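Local coordinates for surface-associated protein CshA (Streptococcus gordonii, PDB 5L2D), which binds host fibronectin by a catch-clamp mechanism as a cell-wall adhesin, and is represented here by its non-repetitive domain 2, at residues Val44-Ile49 / Val54-Val59; Asn90-Leu93 / Lys97-Gly100; Tyr172-Thr177 / Ser228-Pro233. One frame throughout, in Å; residues are numbered along the deposited sequence.

Contact 1 (Val44-Ile49 / Val54-Val59); sequences VFKKEI and VVTLTV
Val44-Ile49 and Val54-Val59 run antiparallel as neighbouring strands, their short axes 4.6 Å apart at the closest point and their directions 175° apart. They are the two arms of a beta hairpin. Two hydrogen-bonded pairs hold it. Phe45 and Leu57 exchange both backbone bonds, and Phe45 N reaches Leu57 O at 2.7 Å. Lys47 and Val55 do the same with longer bonds, 3.2 Å from Val55 N to Lys47 O. Between and beyond them lie the non-hydrogen-bonded pairs Val44-Thr58, Lys46-Thr56 and Glu48-Val54. Strand 138-150 pairs with the outer edge of 54-59, and Ser29 and Lys31 bond to the other edge, at Lys46 and Val44, so the hairpin is part of a larger antiparallel sheet.

The side chains sort by face. Phe45, Lys47, Val55 and Leu57 share one face, and its apolar part is the more buried. Atom CE2 of the Phe45 ring comes within 4.0 Å of Val55 CG2. That methyl sits between the backbone N and the carbonyl carbon of its own residue (chi1 -62° for CG1), which turns it to the partner strand. Ile49 CD1 comes to the same methyl from the end of the other strand, the two side chains crossing at about a right angle. On this side Val55 also packs on Phe282 of the second subunit, and Leu57 on Met280 of that subunit.

The opposite face carries Val44, Lys46, Glu48, Val54, Thr56 and Thr58 and is more open. The Lys46 chain passes Thr56 OG1, bends at chi2 (-116°) and slants across to Val54, bringing Lys46 CE to 3.8 Å from Val54 CG1. Val44 and Thr58 lie side by side and point the same way, with Val44 CG2 3.6 Å from Thr58 CG2.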
# COMPACT_ATOMS: atom_id res chain seq x y z
N VAL A 44 12.66 10.68 5.62
CA VAL A 44 11.71 11.67 6.14
C VAL A 44 11.30 12.65 5.08
O VAL A 44 12.15 13.32 4.49
CB VAL A 44 12.35 12.61 7.23
CG1 VAL A 44 11.57 13.90 7.39
CG2 VAL A 44 12.44 11.96 8.61
N PHE A 45 10.00 12.84 4.93
CA PHE A 45 9.43 13.93 4.14
C PHE A 45 8.83 14.98 5.07
O PHE A 45 8.00 14.63 5.90
CB PHE A 45 8.31 13.37 3.22
CG PHE A 45 7.42 14.42 2.60
CD1 PHE A 45 7.79 15.05 1.42
CD2 PHE A 45 6.21 14.77 3.19
CE1 PHE A 45 6.97 16.01 0.85
CE2 PHE A 45 5.37 15.72 2.61
CZ PHE A 45 5.76 16.35 1.44
N LYS A 46 9.18 16.25 4.92
CA LYS A 46 8.67 17.29 5.83
C LYS A 46 8.40 18.57 5.07
O LYS A 46 9.30 19.09 4.39
CB LYS A 46 9.65 17.49 6.96
CG LYS A 46 9.11 18.34 8.09
CD LYS A 46 9.91 19.65 8.22
CE LYS A 46 9.84 20.27 9.63
NZ LYS A 46 10.43 19.44 10.72
N LYS A 47 7.16 19.06 5.12
CA LYS A 47 6.77 20.20 4.30
C LYS A 47 5.63 20.98 4.87
O LYS A 47 4.68 20.41 5.41
CB LYS A 47 6.37 19.72 2.90
CG LYS A 47 6.09 20.82 1.87
CD LYS A 47 5.48 20.22 0.60
CE LYS A 47 5.96 20.86 -0.69
NZ LYS A 47 5.31 22.19 -0.88
N GLU A 48 5.72 22.31 4.72
CA GLU A 48 4.65 23.21 5.14
C GLU A 48 3.55 23.14 4.09
O GLU A 48 3.64 23.73 3.04
CB GLU A 48 5.15 24.65 5.38
CG GLU A 48 4.05 25.68 5.70
CD GLU A 48 4.49 26.85 6.60
OE1 GLU A 48 3.68 27.77 6.84
OE2 GLU A 48 5.64 26.84 7.11
N ILE A 49 2.49 22.45 4.40
CA ILE A 49 1.53 22.10 3.41
C ILE A 49 0.53 23.22 3.21
O ILE A 49 -0.10 23.35 2.16
CB ILE A 49 1.00 20.67 3.75
CG1 ILE A 49 1.30 19.81 2.56
CG2 ILE A 49 -0.42 20.56 4.29
CD1 ILE A 49 2.80 19.70 2.40
N VAL A 54 2.50 21.92 9.18
CA VAL A 54 3.62 21.09 8.79
C VAL A 54 3.32 19.59 9.01
O VAL A 54 2.90 19.18 10.09
CB VAL A 54 4.87 21.46 9.62
CG1 VAL A 54 6.01 20.52 9.33
CG2 VAL A 54 5.30 22.89 9.34
N VAL A 55 3.57 18.79 7.97
CA VAL A 55 3.36 17.34 8.04
C VAL A 55 4.69 16.74 7.95
O VAL A 55 5.55 17.24 7.24
CB VAL A 55 2.48 16.78 6.90
CG1 VAL A 55 1.09 17.38 6.92
CG2 VAL A 55 3.06 17.08 5.56
N THR A 56 4.87 15.66 8.68
CA THR A 56 6.13 14.95 8.66
C THR A 56 5.80 13.46 8.49
O THR A 56 5.07 12.87 9.29
CB THR A 56 6.92 15.18 9.97
OG1 THR A 56 7.16 16.58 10.19
CG2 THR A 56 8.25 14.45 9.90
N LEU A 57 6.31 12.89 7.41
CA LEU A 57 6.19 11.48 7.13
C LEU A 57 7.54 10.87 7.26
O LEU A 57 8.47 11.31 6.56
CB LEU A 57 5.71 11.23 5.69
CG LEU A 57 4.19 11.28 5.51
CD1 LEU A 57 3.83 11.20 4.04
CD2 LEU A 57 3.50 10.14 6.22
N THR A 58 7.65 9.83 8.10
CA THR A 58 8.92 9.15 8.32
C THR A 58 8.72 7.65 8.17
O THR A 58 7.82 7.08 8.80
CB THR A 58 9.47 9.39 9.74
OG1 THR A 58 9.34 10.78 10.13
CG2 THR A 58 10.93 8.93 9.82
N VAL A 59 9.57 7.00 7.37
CA VAL A 59 9.40 5.57 7.10
C VAL A 59 9.79 4.78 8.31
O VAL A 59 10.94 4.88 8.76
CB VAL A 59 10.31 5.06 5.98
CG1 VAL A 59 10.10 3.58 5.75
CG2 VAL A 59 10.04 5.78 4.70

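Contact 2 (Asn90-Leu93 / Lys97-Gly100); sequences NSYL and KDYG
The Tyr92 ring meets Asp98 through a CH-pi contact. Asp98 puts its CB, not its carboxylate, on the ring. The CB lies over one face, 3.9 Å from the ring centroid and shifted toward the rim. The line to the centroid is 17° off the ring normal. Tyr92 CE2 is the nearest ring atom to Asp98 CB, at 3.8 Å. The carboxylate is carried on beyond the CB, and its plane is turned 55° from the ring. The Tyr92 ring also meets the ring of Tyr96 at a small angle between planes, and it packs on Pro103 and Pro104 of the following loop.

Contacts between backbone carbonyls and rings form a second group. Asp98 O lies near the Tyr92 ring, 3.5 Å from its CD2. In return, Tyr92 O sits at the edge of the Tyr99 ring, near the ring plane, where Tyr99 CD1 is the closest atom. The Tyr99 ring reaches that place because its CG is anti to the backbone N (chi1 -176°). Leu93 O lies further off the same CD1, at 3.9 Å.

One apolar contact adds to these. Tyr92 CB and Tyr99 CD1 are 4.3 Å apart, so the start of one side chain touches the rim of the other ring. Leu93 turns its side chain the other way and packs on Asn139 and on Thr272 of the second subunit.

Strand 91-92 bonds to the neighbouring strand 138-150 through Ser91 with Asn139, and Leu93 bonds to Ala137 just before it. The arrangement is therefore a chain reversal just after a short sheet strand, where the returning loop is held by side-chain packing on a strand tyrosine and not by a beta ladder.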
# COMPACT_ATOMS: atom_id res chain seq x y z
N ASN A 90 11.04 -7.29 1.77
CA ASN A 90 10.52 -6.90 0.47
C ASN A 90 11.32 -7.71 -0.56
O ASN A 90 12.56 -7.66 -0.57
CB ASN A 90 10.69 -5.38 0.26
CG ASN A 90 9.68 -4.51 1.05
OD1 ASN A 90 8.77 -4.99 1.75
ND2 ASN A 90 9.85 -3.21 0.94
N SER A 91 10.60 -8.47 -1.39
CA SER A 91 11.19 -9.50 -2.27
C SER A 91 10.65 -9.51 -3.67
O SER A 91 9.56 -9.03 -3.92
CB SER A 91 10.84 -10.87 -1.73
OG SER A 91 11.62 -11.16 -0.62
N TYR A 92 11.40 -10.13 -4.58
CA TYR A 92 10.79 -10.64 -5.82
C TYR A 92 9.93 -11.86 -5.53
O TYR A 92 10.28 -12.64 -4.64
CB TYR A 92 11.85 -11.02 -6.84
CG TYR A 92 12.48 -9.80 -7.42
CD1 TYR A 92 11.76 -8.98 -8.30
CD2 TYR A 92 13.76 -9.43 -7.06
CE1 TYR A 92 12.34 -7.83 -8.83
CE2 TYR A 92 14.35 -8.29 -7.58
CZ TYR A 92 13.64 -7.50 -8.45
OH TYR A 92 14.26 -6.40 -8.94
N LEU A 93 8.84 -12.02 -6.29
CA LEU A 93 7.97 -13.21 -6.22
C LEU A 93 8.75 -14.49 -6.60
O LEU A 93 9.54 -14.46 -7.53
CB LEU A 93 6.80 -13.04 -7.17
CG LEU A 93 5.94 -11.80 -6.96
CD1 LEU A 93 4.96 -11.65 -8.10
CD2 LEU A 93 5.21 -11.90 -5.64
N LYS A 97 12.68 -14.28 -12.66
CA LYS A 97 14.09 -14.31 -13.07
C LYS A 97 15.11 -13.64 -12.12
O LYS A 97 16.29 -14.00 -12.10
CB LYS A 97 14.21 -13.78 -14.51
CG LYS A 97 13.44 -12.51 -14.82
CD LYS A 97 14.29 -11.31 -14.46
CE LYS A 97 15.08 -10.80 -15.66
NZ LYS A 97 14.18 -9.97 -16.50
N ASP A 98 14.67 -12.68 -11.31
CA ASP A 98 15.55 -12.06 -10.31
C ASP A 98 15.31 -12.53 -8.87
O ASP A 98 15.95 -12.02 -7.93
CB ASP A 98 15.44 -10.54 -10.40
CG ASP A 98 15.77 -10.03 -11.78
OD1 ASP A 98 16.86 -10.38 -12.29
OD2 ASP A 98 14.94 -9.28 -12.36
N TYR A 99 14.45 -13.51 -8.66
CA TYR A 99 14.28 -14.00 -7.31
C TYR A 99 15.62 -14.25 -6.61
O TYR A 99 16.45 -14.99 -7.11
CB TYR A 99 13.49 -15.27 -7.27
CG TYR A 99 13.27 -15.68 -5.86
CD1 TYR A 99 12.45 -14.90 -5.03
CD2 TYR A 99 13.89 -16.80 -5.33
CE1 TYR A 99 12.24 -15.25 -3.70
CE2 TYR A 99 13.67 -17.16 -4.00
CZ TYR A 99 12.85 -16.38 -3.19
OH TYR A 99 12.63 -16.73 -1.89
N GLY A 100 15.80 -13.65 -5.44
CA GLY A 100 17.05 -13.75 -4.67
C GLY A 100 17.97 -12.55 -4.85
O GLY A 100 18.83 -12.28 -4.01

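Contact 3 (Tyr172-Thr177 / Ser228-Pro233); sequences YGIFTT and SKYLSP
Tyr230 OH lies in weak hydrogen-bonding range of OD1 of both Asn139 and Asn66. It is the far end of a side chain whose near end packs on Tyr172. The contact lays a loop, 228-233, against strand 172-177 of an antiparallel sheet. The strand pairs with 244-250 on one side. It also pairs antiparallel with a strand of the second subunit, so the sheet continues across the interface.

Tyr230 CB stands over the Tyr172 ring. It is a CH-pi contact placed over the ring centre: the CB is 4.1 Å from the centroid, and the line is 11° off the ring normal. The aromatic rings themselves meet obliquely, with planes at 49° and centroids 5.6 Å apart. The two side chains cross at about a right angle, so the Tyr230 ring runs on past the Tyr172 ring instead of lying flat on it. There it meets Phe65 edge-to-face, and the ring of Trp227 is also close. Ala271 of the second subunit packs on Tyr230 as well.

Ile174 is two residues on along the strand and also turns to the loop. With CG1 anti to the carbonyl carbon and the chain extended at chi2 (178°), CD1 reaches out to the loop. That methyl touches the Tyr230 backbone, 3.5 Å from Tyr230 O, and lies 4.4 Å from CD2 of the Tyr230 ring. Phe65, Val244 and Pro247 pack on Ile174 too. The contact is buried and mainly apolar, though Ile174 CD1 also touches a carbonyl oxygen.

Leu231 completes the grip on Tyr172. Its end bends back to the strand although its CB does not. Met201 touches both Leu231 and Tyr172. Leu231 CD2 meets the Tyr172 ring at its edge, in the ring plane, 3.8 Å from Tyr172 CE1.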
# COMPACT_ATOMS: atom_id res chain seq x y z
N TYR A 172 -2.34 -6.98 -6.22
CA TYR A 172 -2.91 -6.76 -4.86
C TYR A 172 -2.44 -5.43 -4.23
O TYR A 172 -1.25 -5.23 -4.06
CB TYR A 172 -2.48 -7.90 -3.97
CG TYR A 172 -3.07 -9.26 -4.27
CD1 TYR A 172 -4.44 -9.47 -4.16
CD2 TYR A 172 -2.26 -10.35 -4.62
CE1 TYR A 172 -5.00 -10.71 -4.42
CE2 TYR A 172 -2.81 -11.60 -4.87
CZ TYR A 172 -4.18 -11.77 -4.77
OH TYR A 172 -4.78 -12.97 -4.99
N GLY A 173 -3.36 -4.52 -3.91
CA GLY A 173 -2.99 -3.23 -3.31
C GLY A 173 -3.78 -2.95 -2.04
O GLY A 173 -4.97 -2.68 -2.12
N ILE A 174 -3.11 -3.01 -0.88
CA ILE A 174 -3.78 -2.85 0.44
C ILE A 174 -3.32 -1.62 1.22
O ILE A 174 -2.11 -1.32 1.29
CB ILE A 174 -3.50 -4.07 1.33
CG1 ILE A 174 -3.80 -5.36 0.57
CG2 ILE A 174 -4.32 -3.97 2.62
CD1 ILE A 174 -3.52 -6.65 1.34
N PHE A 175 -4.27 -0.93 1.83
CA PHE A 175 -3.97 0.21 2.66
C PHE A 175 -4.31 -0.05 4.15
O PHE A 175 -5.43 -0.43 4.46
CB PHE A 175 -4.77 1.41 2.20
CG PHE A 175 -4.60 1.75 0.75
CD1 PHE A 175 -3.58 2.57 0.34
CD2 PHE A 175 -5.50 1.30 -0.19
CE1 PHE A 175 -3.45 2.90 -0.98
CE2 PHE A 175 -5.38 1.63 -1.52
CZ PHE A 175 -4.35 2.43 -1.91
N THR A 176 -3.37 0.16 5.05
CA THR A 176 -3.64 0.05 6.49
C THR A 176 -3.50 1.37 7.25
O THR A 176 -2.69 2.21 6.89
CB THR A 176 -2.66 -0.87 7.19
OG1 THR A 176 -1.39 -0.25 7.17
CG2 THR A 176 -2.58 -2.20 6.52
N THR A 177 -4.28 1.52 8.31
CA THR A 177 -4.20 2.69 9.17
C THR A 177 -4.27 2.25 10.62
O THR A 177 -4.63 1.10 10.91
CB THR A 177 -5.33 3.69 8.86
OG1 THR A 177 -5.22 4.85 9.68
CG2 THR A 177 -6.65 3.07 9.09
N SER A 228 -5.00 -16.01 -1.04
CA SER A 228 -6.41 -15.91 -0.76
C SER A 228 -6.63 -14.93 0.39
O SER A 228 -7.66 -14.28 0.50
CB SER A 228 -7.00 -17.29 -0.42
OG SER A 228 -6.79 -17.67 0.94
N LYS A 229 -5.65 -14.84 1.27
CA LYS A 229 -5.81 -14.03 2.46
C LYS A 229 -5.35 -12.60 2.27
O LYS A 229 -5.56 -11.81 3.18
CB LYS A 229 -5.06 -14.63 3.63
CG LYS A 229 -5.50 -16.03 4.00
CD LYS A 229 -6.92 -16.04 4.52
CE LYS A 229 -7.26 -17.48 4.84
NZ LYS A 229 -8.60 -17.56 5.47
N TYR A 230 -4.70 -12.28 1.14
CA TYR A 230 -4.52 -10.89 0.68
C TYR A 230 -5.85 -10.22 0.28
O TYR A 230 -6.01 -8.99 0.38
CB TYR A 230 -3.52 -10.82 -0.45
CG TYR A 230 -2.03 -10.86 -0.06
CD1 TYR A 230 -1.48 -11.87 0.67
CD2 TYR A 230 -1.18 -9.86 -0.49
CE1 TYR A 230 -0.12 -11.88 1.01
CE2 TYR A 230 0.17 -9.85 -0.17
CZ TYR A 230 0.71 -10.86 0.57
OH TYR A 230 2.08 -10.79 0.83
N LEU A 231 -6.83 -11.03 -0.11
CA LEU A 231 -8.15 -10.49 -0.48
C LEU A 231 -8.80 -9.96 0.75
O LEU A 231 -8.57 -10.51 1.82
CB LEU A 231 -9.05 -11.58 -1.07
CG LEU A 231 -8.50 -12.10 -2.40
CD1 LEU A 231 -9.17 -13.36 -2.85
CD2 LEU A 231 -8.63 -11.02 -3.47
N SER A 232 -9.60 -8.94 0.64
CA SER A 232 -10.24 -8.44 1.82
C SER A 232 -11.38 -9.33 2.14
O SER A 232 -12.03 -9.84 1.26
CB SER A 232 -10.76 -7.05 1.59
OG SER A 232 -11.62 -6.69 2.63
N PRO A 233 -11.61 -9.53 3.49
CA PRO A 233 -12.75 -10.40 3.78
C PRO A 233 -14.03 -9.62 3.77
O PRO A 233 -15.07 -10.18 4.00
CB PRO A 233 -12.46 -10.90 5.17
CG PRO A 233 -11.89 -9.74 5.83
CD PRO A 233 -10.96 -9.18 4.83

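In the fold
The three contacts follow one another along the chain and do not touch; the centres of contacts 1 and 2 are about 31 Å apart. Contacts 1 and 2 reach the same antiparallel sheet: strands 53-61 and 91-92, one from each contact, both pair with strand 138-150. Contact 3 belongs to the smaller sheet and is the buried one, its centre about 9 Å from the centre of the chain. Contacts 1 and 2 lie further out and are partly exposed. Their chemistry differs accordingly. Contact 1 is a backbone ladder with side chains on two faces. Contacts 2 and 3 rest on tyrosine rings and CH-pi packing. All three have neighbours on the second subunit.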